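ABC transporter periplasmic peptide-binding protein (Pseudoalteromonas, PDB 4QFL) binds dipeptides in the periplasm, here Ala-Phe, and probably delivers them to an ABC transporter for uptake. Local coordinates at residues A[255-260]-A[509-514]; A[262-267]-A[514-519]; A[156-159]-A[163-166]. One frame throughout, in Å; residues are numbered along the deposited sequence.

Contact 1 of 3, residues A[255-260]-A[509-514]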
ATOM      1  N   ALA A 255      19.833  13.412  -8.071  1.00 16.50           N
ATOM      2  CA  ALA A 255      20.518  14.207  -9.072  1.00 17.22           C
ATOM      3  C   ALA A 255      19.544  15.147  -9.788  1.00 17.77           C
ATOM      4  O   ALA A 255      19.859  16.314 -10.033  1.00 18.09           O
ATOM      5  CB  ALA A 255      21.222  13.304 -10.068  1.00 16.36           C
ATOM      6  N   LYS A 256      18.358  14.641 -10.113  1.00 17.48           N
ATOM      7  CA  LYS A 256      17.363  15.435 -10.833  1.00 17.42           C
ATOM      8  C   LYS A 256      16.709  16.533 -10.016  1.00 18.40           C
ATOM      9  O   LYS A 256      16.281  17.531 -10.569  1.00 19.41           O
ATOM     10  CB  LYS A 256      16.295  14.550 -11.449  1.00 19.64           C
ATOM     11  CG  LYS A 256      16.811  13.753 -12.619  1.00 22.32           C
ATOM     12  CD  LYS A 256      15.742  12.839 -13.181  1.00 24.56           C
ATOM     13  CE  LYS A 256      16.180  12.269 -14.513  1.00 21.86           C
ATOM     14  NZ  LYS A 256      15.121  11.430 -15.109  1.00 21.97           N
ATOM     15  N   ILE A 257      16.617  16.376  -8.707  1.00 16.76           N
ATOM     16  CA  ILE A 257      16.112  17.503  -7.939  1.00 17.10           C
ATOM     17  C   ILE A 257      17.203  18.567  -7.830  1.00 18.23           C
ATOM     18  O   ILE A 257      16.929  19.763  -7.867  1.00 20.16           O
ATOM     19  CB  ILE A 257      15.549  17.101  -6.557  1.00 20.37           C
ATOM     20  CG1 ILE A 257      14.703  18.243  -5.984  1.00 19.66           C
ATOM     21  CG2 ILE A 257      16.660  16.715  -5.595  1.00 20.97           C
ATOM     22  CD1 ILE A 257      14.060  17.896  -4.684  1.00 22.53           C
ATOM     23  N   LEU A 258      18.450  18.128  -7.747  1.00 18.56           N
ATOM     24  CA  LEU A 258      19.574  19.062  -7.670  1.00 19.74           C
ATOM     25  C   LEU A 258      19.695  19.945  -8.923  1.00 20.90           C
ATOM     26  O   LEU A 258      19.963  21.139  -8.823  1.00 24.20           O
ATOM     27  CB  LEU A 258      20.883  18.307  -7.391  1.00 19.09           C
ATOM     28  CG  LEU A 258      20.950  17.691  -5.994  1.00 20.09           C
ATOM     29  CD1 LEU A 258      22.233  16.915  -5.768  1.00 19.51           C
ATOM     30  CD2 LEU A 258      20.790  18.774  -4.940  1.00 23.23           C
ATOM     31  N   THR A 259      19.487  19.354 -10.097  1.00 21.32           N
ATOM     32  CA  THR A 259      19.599  20.069 -11.364  1.00 21.69           C
ATOM     33  C   THR A 259      18.291  20.736 -11.712  1.00 21.60           C
ATOM     34  O   THR A 259      18.166  21.367 -12.764  1.00 21.85           O
ATOM     35  CB  THR A 259      19.903  19.112 -12.517  1.00 21.73           C
ATOM     36  OG1 THR A 259      18.820  18.181 -12.647  1.00 19.73           O
ATOM     37  CG2 THR A 259      21.199  18.361 -12.264  1.00 22.17           C
ATOM     38  N   LYS A 260      17.311  20.562 -10.834  1.00 21.09           N
ATOM     39  CA  LYS A 260      15.978  21.116 -11.010  1.00 21.71           C
ATOM     40  C   LYS A 260      15.251  20.538 -12.217  1.00 20.39           C
ATOM     41  O   LYS A 260      14.354  21.170 -12.771  1.00 24.44           O
ATOM     42  CB  LYS A 260      16.033  22.645 -11.047  1.00 24.01           C
ATOM     43  CG  LYS A 260      16.748  23.210  -9.823  1.00 30.36           C
ATOM     44  CD  LYS A 260      17.104  24.681  -9.967  1.00 35.11           C
ATOM     45  CE  LYS A 260      18.351  25.028  -9.135  1.00 36.36           C
ATOM     46  NZ  LYS A 260      19.632  24.479  -9.718  1.00 38.01           N
ATOM     47  N   PHE A 509       9.763  10.376   4.202  1.00 16.62           N
ATOM     48  CA  PHE A 509      10.480  11.543   3.677  1.00 18.50           C
ATOM     49  C   PHE A 509      10.024  11.931   2.268  1.00 17.53           C
ATOM     50  O   PHE A 509       9.658  11.081   1.467  1.00 18.01           O
ATOM     51  CB  PHE A 509      11.986  11.278   3.581  1.00 18.91           C
ATOM     52  CG  PHE A 509      12.688  11.153   4.901  1.00 19.30           C
ATOM     53  CD1 PHE A 509      13.126  12.282   5.578  1.00 16.68           C
ATOM     54  CD2 PHE A 509      12.962   9.899   5.434  1.00 18.96           C
ATOM     55  CE1 PHE A 509      13.792  12.166   6.778  1.00 19.77           C
ATOM     56  CE2 PHE A 509      13.627   9.771   6.639  1.00 20.84           C
ATOM     57  CZ  PHE A 509      14.044  10.910   7.315  1.00 21.32           C
ATOM     58  N   GLN A 510      10.081  13.222   1.962  1.00 18.14           N
ATOM     59  CA  GLN A 510       9.950  13.685   0.590  1.00 19.13           C
ATOM     60  C   GLN A 510      10.731  14.968   0.352  1.00 19.10           C
ATOM     61  O   GLN A 510      10.675  15.897   1.156  1.00 20.12           O
ATOM     62  CB  GLN A 510       8.497  13.919   0.215  1.00 19.28           C
ATOM     63  CG  GLN A 510       8.328  14.421  -1.207  1.00 18.78           C
ATOM     64  CD  GLN A 510       6.880  14.514  -1.586  1.00 19.02           C
ATOM     65  OE1 GLN A 510       6.221  15.510  -1.303  1.00 23.81           O
ATOM     66  NE2 GLN A 510       6.362  13.460  -2.207  1.00 20.01           N
ATOM     67  N   ALA A 511      11.460  15.016  -0.758  1.00 17.66           N
ATOM     68  CA  ALA A 511      12.203  16.217  -1.099  1.00 19.53           C
ATOM     69  C   ALA A 511      11.481  17.005  -2.174  1.00 18.80           C
ATOM     70  O   ALA A 511      10.861  16.438  -3.062  1.00 17.43           O
ATOM     71  CB  ALA A 511      13.610  15.873  -1.551  1.00 19.54           C
ATOM     72  N   SER A 512      11.560  18.325  -2.090  1.00 20.97           N
ATOM     73  CA  SER A 512      10.978  19.155  -3.124  1.00 19.77           C
ATOM     74  C   SER A 512      11.650  20.520  -3.215  1.00 19.98           C
ATOM     75  O   SER A 512      12.270  20.991  -2.261  1.00 20.06           O
ATOM     76  CB  SER A 512       9.461  19.295  -2.909  1.00 19.89           C
ATOM     77  OG  SER A 512       9.148  19.905  -1.667  1.00 19.71           O
ATOM     78  N   SER A 513      11.533  21.139  -4.383  1.00 21.01           N
ATOM     79  CA  SER A 513      11.911  22.531  -4.533  1.00 22.59           C
ATOM     80  C   SER A 513      11.160  23.422  -3.542  1.00 21.38           C
ATOM     81  O   SER A 513       9.970  23.230  -3.264  1.00 21.59           O
ATOM     82  CB  SER A 513      11.642  23.009  -5.949  1.00 22.74           C
ATOM     83  OG  SER A 513      11.403  24.402  -5.914  1.00 28.04           O
ATOM     84  N   ALA A 514      11.866  24.407  -3.006  1.00 22.88           N
ATOM     85  CA  ALA A 514      11.257  25.335  -2.076  1.00 22.62           C
ATOM     86  C   ALA A 514      10.134  26.090  -2.764  1.00 22.78           C
ATOM     87  O   ALA A 514       9.349  26.763  -2.112  1.00 26.25           O
ATOM     88  CB  ALA A 514      12.286  26.297  -1.534  1.00 23.02           C
TER

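Contact 2 of 3, residues A[262-267]-A[514-519]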
ATOM      1  N   CYS A 262      13.636  17.891 -11.689  1.00 19.52           N
ATOM      2  CA  CYS A 262      12.481  17.463 -10.911  1.00 20.04           C
ATOM      3  C   CYS A 262      12.189  18.461  -9.815  1.00 21.38           C
ATOM      4  O   CYS A 262      13.110  18.982  -9.199  1.00 22.44           O
ATOM      5  CB  CYS A 262      12.738  16.101 -10.267  1.00 21.76           C
ATOM      6  SG  CYS A 262      12.238  14.713 -11.298  1.00 31.32           S
ATOM      7  N   ASP A 263      10.906  18.703  -9.558  1.00 21.58           N
ATOM      8  CA  ASP A 263      10.476  19.608  -8.497  1.00 17.87           C
ATOM      9  C   ASP A 263      10.172  18.857  -7.212  1.00 18.74           C
ATOM     10  O   ASP A 263      10.268  19.415  -6.128  1.00 18.35           O
ATOM     11  CB  ASP A 263       9.235  20.367  -8.935  1.00 19.94           C
ATOM     12  CG  ASP A 263       9.446  21.095 -10.232  1.00 22.28           C
ATOM     13  OD1 ASP A 263      10.425  21.865 -10.317  1.00 22.97           O
ATOM     14  OD2 ASP A 263       8.656  20.882 -11.172  1.00 23.33           O
ATOM     15  N   VAL A 264       9.790  17.595  -7.350  1.00 17.59           N
ATOM     16  CA  VAL A 264       9.523  16.744  -6.205  1.00 18.64           C
ATOM     17  C   VAL A 264      10.147  15.372  -6.422  1.00 17.29           C
ATOM     18  O   VAL A 264      10.073  14.813  -7.514  1.00 18.96           O
ATOM     19  CB  VAL A 264       8.017  16.557  -5.956  1.00 17.00           C
ATOM     20  CG1 VAL A 264       7.796  15.716  -4.708  1.00 18.76           C
ATOM     21  CG2 VAL A 264       7.313  17.897  -5.828  1.00 15.37           C
ATOM     22  N   THR A 265      10.755  14.840  -5.369  1.00 16.76           N
ATOM     23  CA  THR A 265      11.442  13.560  -5.421  1.00 18.42           C
ATOM     24  C   THR A 265      10.870  12.565  -4.431  1.00 17.95           C
ATOM     25  O   THR A 265      10.931  12.756  -3.227  1.00 16.87           O
ATOM     26  CB  THR A 265      12.946  13.713  -5.158  1.00 19.70           C
ATOM     27  OG1 THR A 265      13.586  14.128  -6.366  1.00 25.11           O
ATOM     28  CG2 THR A 265      13.542  12.396  -4.735  1.00 21.03           C
ATOM     29  N   ALA A 266      10.303  11.497  -4.970  1.00 19.18           N
ATOM     30  CA  ALA A 266       9.758  10.422  -4.163  1.00 19.70           C
ATOM     31  C   ALA A 266      10.878   9.669  -3.479  1.00 17.20           C
ATOM     32  O   ALA A 266      11.940   9.446  -4.062  1.00 19.70           O
ATOM     33  CB  ALA A 266       8.951   9.470  -5.043  1.00 18.68           C
ATOM     34  N   HIS A 267      10.626   9.288  -2.234  1.00 16.74           N
ATOM     35  CA  HIS A 267      11.533   8.439  -1.474  1.00 18.78           C
ATOM     36  C   HIS A 267      12.998   8.795  -1.699  1.00 19.06           C
ATOM     37  O   HIS A 267      13.725   8.029  -2.330  1.00 18.58           O
ATOM     38  CB  HIS A 267      11.299   6.967  -1.834  1.00 18.65           C
ATOM     39  CG  HIS A 267       9.877   6.523  -1.670  1.00 18.64           C
ATOM     40  ND1 HIS A 267       9.371   6.090  -0.468  1.00 18.42           N
ATOM     41  CD2 HIS A 267       8.858   6.448  -2.559  1.00 17.50           C
ATOM     42  CE1 HIS A 267       8.098   5.767  -0.618  1.00 19.84           C
ATOM     43  NE2 HIS A 267       7.765   5.965  -1.880  1.00 21.81           N
ATOM     44  N   ALA A 514      11.866  24.407  -3.006  1.00 22.88           N
ATOM     45  CA  ALA A 514      11.257  25.335  -2.076  1.00 22.62           C
ATOM     46  C   ALA A 514      10.134  26.090  -2.764  1.00 22.78           C
ATOM     47  O   ALA A 514       9.349  26.763  -2.112  1.00 26.25           O
ATOM     48  CB  ALA A 514      12.286  26.297  -1.534  1.00 23.02           C
ATOM     49  N   ASP A 515      10.059  25.974  -4.083  1.00 22.68           N
ATOM     50  CA  ASP A 515       8.996  26.636  -4.826  1.00 25.35           C
ATOM     51  C   ASP A 515       7.651  25.951  -4.638  1.00 26.98           C
ATOM     52  O   ASP A 515       6.617  26.504  -5.006  1.00 28.35           O
ATOM     53  CB  ASP A 515       9.324  26.671  -6.319  1.00 26.78           C
ATOM     54  CG  ASP A 515      10.129  27.891  -6.710  1.00 34.99           C
ATOM     55  OD1 ASP A 515      10.026  28.919  -6.003  1.00 37.39           O
ATOM     56  OD2 ASP A 515      10.852  27.822  -7.731  1.00 40.36           O
ATOM     57  N   VAL A 516       7.661  24.741  -4.090  1.00 22.87           N
ATOM     58  CA  VAL A 516       6.438  23.959  -4.008  1.00 22.49           C
ATOM     59  C   VAL A 516       5.834  24.016  -2.624  1.00 20.93           C
ATOM     60  O   VAL A 516       6.533  24.128  -1.622  1.00 22.32           O
ATOM     61  CB  VAL A 516       6.645  22.465  -4.401  1.00 21.88           C
ATOM     62  CG1 VAL A 516       7.384  22.344  -5.731  1.00 21.76           C
ATOM     63  CG2 VAL A 516       7.362  21.729  -3.306  1.00 22.42           C
ATOM     64  N   GLU A 517       4.509  23.936  -2.596  1.00 23.10           N
ATOM     65  CA  GLU A 517       3.757  23.867  -1.357  1.00 24.41           C
ATOM     66  C   GLU A 517       2.434  23.155  -1.611  1.00 23.55           C
ATOM     67  O   GLU A 517       2.070  22.899  -2.753  1.00 21.72           O
ATOM     68  CB  GLU A 517       3.503  25.266  -0.801  1.00 25.18           C
ATOM     69  CG  GLU A 517       3.124  26.291  -1.855  1.00 28.84           C
ATOM     70  CD  GLU A 517       2.721  27.624  -1.256  1.00 34.49           C
ATOM     71  OE1 GLU A 517       1.510  27.869  -1.123  1.00 33.32           O
ATOM     72  OE2 GLU A 517       3.615  28.421  -0.920  1.00 43.46           O
ATOM     73  N   GLY A 518       1.732  22.832  -0.529  1.00 22.14           N
ATOM     74  CA  GLY A 518       0.430  22.202  -0.602  1.00 21.89           C
ATOM     75  C   GLY A 518       0.466  20.700  -0.779  1.00 24.18           C
ATOM     76  O   GLY A 518      -0.560  20.080  -1.028  1.00 23.46           O
ATOM     77  N   ILE A 519       1.649  20.112  -0.657  1.00 24.87           N
ATOM     78  CA  ILE A 519       1.805  18.676  -0.856  1.00 26.45           C
ATOM     79  C   ILE A 519       1.545  17.911   0.444  1.00 28.35           C
ATOM     80  O   ILE A 519       2.030  18.305   1.500  1.00 27.29           O
ATOM     81  CB  ILE A 519       3.202  18.328  -1.414  1.00 25.55           C
ATOM     82  CG1 ILE A 519       4.250  19.331  -0.929  1.00 26.06           C
ATOM     83  CG2 ILE A 519       3.173  18.287  -2.933  1.00 24.03           C
ATOM     84  CD1 ILE A 519       4.277  20.622  -1.715  1.00 25.19           C
TER

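Contact 3 of 3, residues A[156-159]-A[163-166]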
ATOM      1  N   VAL A 156     -27.990  -1.596  -3.271  1.00 23.01           N
ATOM      2  CA  VAL A 156     -29.302  -1.144  -3.723  1.00 24.29           C
ATOM      3  C   VAL A 156     -29.204   0.269  -4.260  1.00 23.10           C
ATOM      4  O   VAL A 156     -28.479   1.101  -3.716  1.00 22.80           O
ATOM      5  CB  VAL A 156     -30.344  -1.152  -2.584  1.00 23.91           C
ATOM      6  CG1 VAL A 156     -31.639  -0.484  -3.037  1.00 22.80           C
ATOM      7  CG2 VAL A 156     -30.599  -2.573  -2.078  1.00 29.06           C
ATOM      8  N   ARG A 157     -29.941   0.527  -5.333  1.00 22.96           N
ATOM      9  CA  ARG A 157     -30.089   1.873  -5.841  1.00 22.95           C
ATOM     10  C   ARG A 157     -31.320   2.495  -5.222  1.00 25.44           C
ATOM     11  O   ARG A 157     -32.418   2.379  -5.772  1.00 28.59           O
ATOM     12  CB  ARG A 157     -30.258   1.851  -7.348  1.00 23.87           C
ATOM     13  CG  ARG A 157     -30.237   3.228  -7.967  1.00 25.45           C
ATOM     14  CD  ARG A 157     -30.653   3.172  -9.417  1.00 23.29           C
ATOM     15  NE  ARG A 157     -30.032   4.248 -10.166  1.00 25.89           N
ATOM     16  CZ  ARG A 157     -30.470   5.500 -10.155  1.00 28.51           C
ATOM     17  NH1 ARG A 157     -31.546   5.819  -9.445  1.00 27.09           N
ATOM     18  NH2 ARG A 157     -29.840   6.430 -10.862  1.00 28.64           N
ATOM     19  N   VAL A 158     -31.160   3.152  -4.082  1.00 22.17           N
ATOM     20  CA  VAL A 158     -32.331   3.707  -3.427  1.00 25.04           C
ATOM     21  C   VAL A 158     -32.793   4.962  -4.150  1.00 25.21           C
ATOM     22  O   VAL A 158     -33.981   5.234  -4.220  1.00 26.98           O
ATOM     23  CB  VAL A 158     -32.109   3.970  -1.929  1.00 26.96           C
ATOM     24  CG1 VAL A 158     -30.881   3.237  -1.439  1.00 27.38           C
ATOM     25  CG2 VAL A 158     -31.982   5.443  -1.671  1.00 29.76           C
ATOM     26  N   SER A 159     -31.855   5.720  -4.702  1.00 24.79           N
ATOM     27  CA  SER A 159     -32.211   6.822  -5.586  1.00 26.72           C
ATOM     28  C   SER A 159     -31.009   7.306  -6.399  1.00 26.60           C
ATOM     29  O   SER A 159     -29.899   6.795  -6.246  1.00 24.01           O
ATOM     30  CB  SER A 159     -32.872   7.980  -4.823  1.00 26.23           C
ATOM     31  OG  SER A 159     -31.995   8.584  -3.891  1.00 26.42           O
ATOM     32  N   VAL A 163     -27.264   5.204  -2.242  1.00 21.84           N
ATOM     33  CA  VAL A 163     -27.184   3.766  -2.414  1.00 22.03           C
ATOM     34  C   VAL A 163     -27.065   3.130  -1.055  1.00 19.42           C
ATOM     35  O   VAL A 163     -26.709   3.791  -0.088  1.00 22.32           O
ATOM     36  CB  VAL A 163     -25.967   3.350  -3.275  1.00 20.84           C
ATOM     37  CG1 VAL A 163     -26.048   3.983  -4.655  1.00 20.29           C
ATOM     38  CG2 VAL A 163     -24.659   3.726  -2.576  1.00 21.60           C
ATOM     39  N   ARG A 164     -27.362   1.842  -0.979  1.00 20.29           N
ATOM     40  CA  ARG A 164     -27.189   1.106   0.261  1.00 23.82           C
ATOM     41  C   ARG A 164     -26.453  -0.210  -0.003  1.00 21.80           C
ATOM     42  O   ARG A 164     -26.924  -1.044  -0.771  1.00 22.74           O
ATOM     43  CB  ARG A 164     -28.549   0.863   0.922  1.00 23.72           C
ATOM     44  CG  ARG A 164     -28.500  -0.001   2.154  1.00 22.25           C
ATOM     45  CD  ARG A 164     -29.896  -0.308   2.680  1.00 27.29           C
ATOM     46  NE  ARG A 164     -30.680  -1.115   1.744  1.00 29.46           N
ATOM     47  CZ  ARG A 164     -31.812  -0.712   1.172  1.00 29.93           C
ATOM     48  NH1 ARG A 164     -32.297   0.491   1.446  1.00 31.01           N
ATOM     49  NH2 ARG A 164     -32.461  -1.513   0.332  1.00 28.96           N
ATOM     50  N   PHE A 165     -25.279  -0.366   0.604  1.00 21.96           N
ATOM     51  CA  PHE A 165     -24.526  -1.618   0.538  1.00 21.50           C
ATOM     52  C   PHE A 165     -25.134  -2.642   1.506  1.00 24.17           C
ATOM     53  O   PHE A 165     -25.361  -2.339   2.678  1.00 24.41           O
ATOM     54  CB  PHE A 165     -23.047  -1.398   0.912  1.00 22.28           C
ATOM     55  CG  PHE A 165     -22.234  -0.660  -0.126  1.00 17.76           C
ATOM     56  CD1 PHE A 165     -22.444   0.693  -0.378  1.00 20.91           C
ATOM     57  CD2 PHE A 165     -21.218  -1.313  -0.817  1.00 20.00           C
ATOM     58  CE1 PHE A 165     -21.677   1.376  -1.326  1.00 20.59           C
ATOM     59  CE2 PHE A 165     -20.443  -0.637  -1.757  1.00 21.03           C
ATOM     60  CZ  PHE A 165     -20.676   0.710  -2.013  1.00 22.00           C
ATOM     61  N   GLU A 166     -25.386  -3.854   1.018  1.00 25.53           N
ATOM     62  CA  GLU A 166     -25.852  -4.942   1.873  1.00 25.64           C
ATOM     63  C   GLU A 166     -24.728  -5.959   2.071  1.00 23.95           C
ATOM     64  O   GLU A 166     -24.240  -6.550   1.107  1.00 23.37           O
ATOM     65  CB  GLU A 166     -27.071  -5.627   1.256  1.00 22.86           C
ATOM     66  CG  GLU A 166     -28.183  -4.676   0.868  1.00 28.27           C
ATOM     67  CD  GLU A 166     -28.980  -4.197   2.067  1.00 30.42           C
ATOM     68  OE1 GLU A 166     -28.622  -4.566   3.206  1.00 31.95           O
ATOM     69  OE2 GLU A 166     -29.968  -3.455   1.871  1.00 32.69           O
TER

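Contact 1 of 3, residues A[255-260]-A[509-514]
Ile257, in the last turn of helix 250-258, packs against Ala511 and Ser512 of strand 500-513, a small worked example of a helix resting on the face of a sheet through one branched residue. Its delta methyl does all the touching. CD1 comes down over the flat face of the peptide joining the two strand residues, 3.7 Å from Ala511 C and 3.6 Å from Ser512 N, with the methyl Ala511 CB beside it at 3.8 Å from Ile257 CD1. The reach comes from an extended chain: CG1 stands anti to the backbone nitrogen (chi1 -164°) and CD1 continues straight out (chi2 177°). No hydrogen bond crosses the contact, so it is pure van der Waals packing, about 106 Å² in all.

Alternation along the strand explains the shares. Ala511 turns its CB toward the helix, and so small a side chain lets the isoleucine come down onto the backbone itself. Ser512 turns its CB away and offers main-chain atoms alone. Just beyond Ile257 the helix stops in a Schellman motif, where Lys260 takes a positive phi (64°) and the chain swings off toward strand 264-266.

The strand beneath is held from both flanks, Ala511 and Ser513 bonding through their backbones to Thr265 and Asp263, and Gln510 and Ser512 to Glu285 and Asn283 of strand 282-287. Leu276 of helix 273-278 touches both Ile257 and Ala511, while Thr265 meets Ile257 from strand 264-266, so the isoleucine reaches from its own helix into the junction of helix 273-278 and the sheet.

Contact 2 of 3, residues A[262-267]-A[514-519]
Asp263 and Val264 meet Val516 where a short strand of the periplasmic binding protein fold, 264-266, runs antiparallel to strand 500-513 and the chain leaving that long strand folds back beside it. The contact illustrates how a turn can be seated by apolar packing without any hydrogen bond between the two segments themselves.

The apolar part is small and rests on one methyl. Val516 CG1 lies 4.4 Å from Val264 CG2 and 4.2 Å from Asp263 CB, so it sits alongside the aliphatic root of the aspartate as well as the valine. The same methyl, Val516 CG1, is also 4.1 Å from Asp263 O. Its position follows from a first torsion of -50°, which sets CG1 anti to the carbonyl carbon and beside the backbone nitrogen. Ile519 also turns its CB toward the first segment but contributes little, its side chain touching Leu529 and Gln510.

Backbone bonding comes from just before the turn. Asp263 O probably accepts a hydrogen bond from Ser513 N, and Ser513 OG is bonded to Asp515 N in the manner of an ST turn, so the serine closes the strand pairing and probably helps to shape the bend before Val516.

The polar and covalent ties lead away from Val516. Cys262 forms a disulfide with Cys34, and Thr265 OG1 is hydrogen-bonded to Arg253 O, linking this segment to strand 30-35 and to helix 250-258. Asp515 and Asp263 carry like charges whose nearer oxygens, OD2 and OD1 respectively, remain 6.5 Å apart, probably a mild repulsion at most. The other carboxylate oxygen of the inner aspartate, Asp263 OD2, is hydrogen-bonded to Val32 N.

Contact 3 of 3, residues A[156-159]-A[163-166]
The beta hairpin of strands 152-159 and 162-167 brings Val156 opposite Arg164 as an antiparallel hydrogen-bonded pair, on the outer margin of a four-stranded sheet. Val156 N gives a bond of 2.8 Å to Arg164 O, and Arg164 N returns one of 3.0 Å to Val156 O. Val156 O is also approached by the alpha hydrogen of the residue before Arg164, with Val163 CA 3.2 Å from Val156 O. Past this pair the ladder is disturbed by a classic beta bulge at Val158 and Ser159.

Val156 and Arg164 project side by side from one face of the sheet. The arginine leaves its strand with CG anti to the backbone nitrogen and then bends at chi3 (65°), which lays the guanidinium against the valine, with Val156 CB over one face of the plane. Val158 CG1 comes against the root of the same chain, 4.1 Å from Arg164 CB. The Glu166 carboxylate approaches the guanidinium at its edge, in plane, as a salt bridge to Arg164 NE, although the modelled length is too short to be trusted and the exact placing of the guanidinium is doubtful. A leucine at Arg164 would probably leave Glu166 without this charged partner and Val156 without the flat cover over its methyls.

On the other face, Val163 packs against Ala115, Val118 and Ile119 of helix 115-126. Glu166 OE1 is hydrogen-bonded to Ser90 OG, so the carboxylate is tied to the neighbouring strand 90-95. Held there and paired at NE, Glu166 probably limits the rotation of the guanidinium and keeps its face on Val156.

In the fold
Followed from the N terminus, the chain first closes contact 3, a hairpin whose two segments are separated by only three residues. It then runs through strands 213-219, 223-228 and 241-246 before helix 250-258 opens contact 1 and strand 264-266 opens contact 2. Both wait for some 250 residues, until strand 500-513 and the turn after it return, and they cross rather than nest: 255-260 meets 509-514, then 262-267 meets 514-519, with Ala514 shared. Together they tie the end of the chain to helix 250-258 and to strand 264-266, the parallel neighbour of strand 30-35 near the N terminus. Contact 3 belongs to a separate antiparallel sheet, its nearest atoms about 28 Å from contact 2.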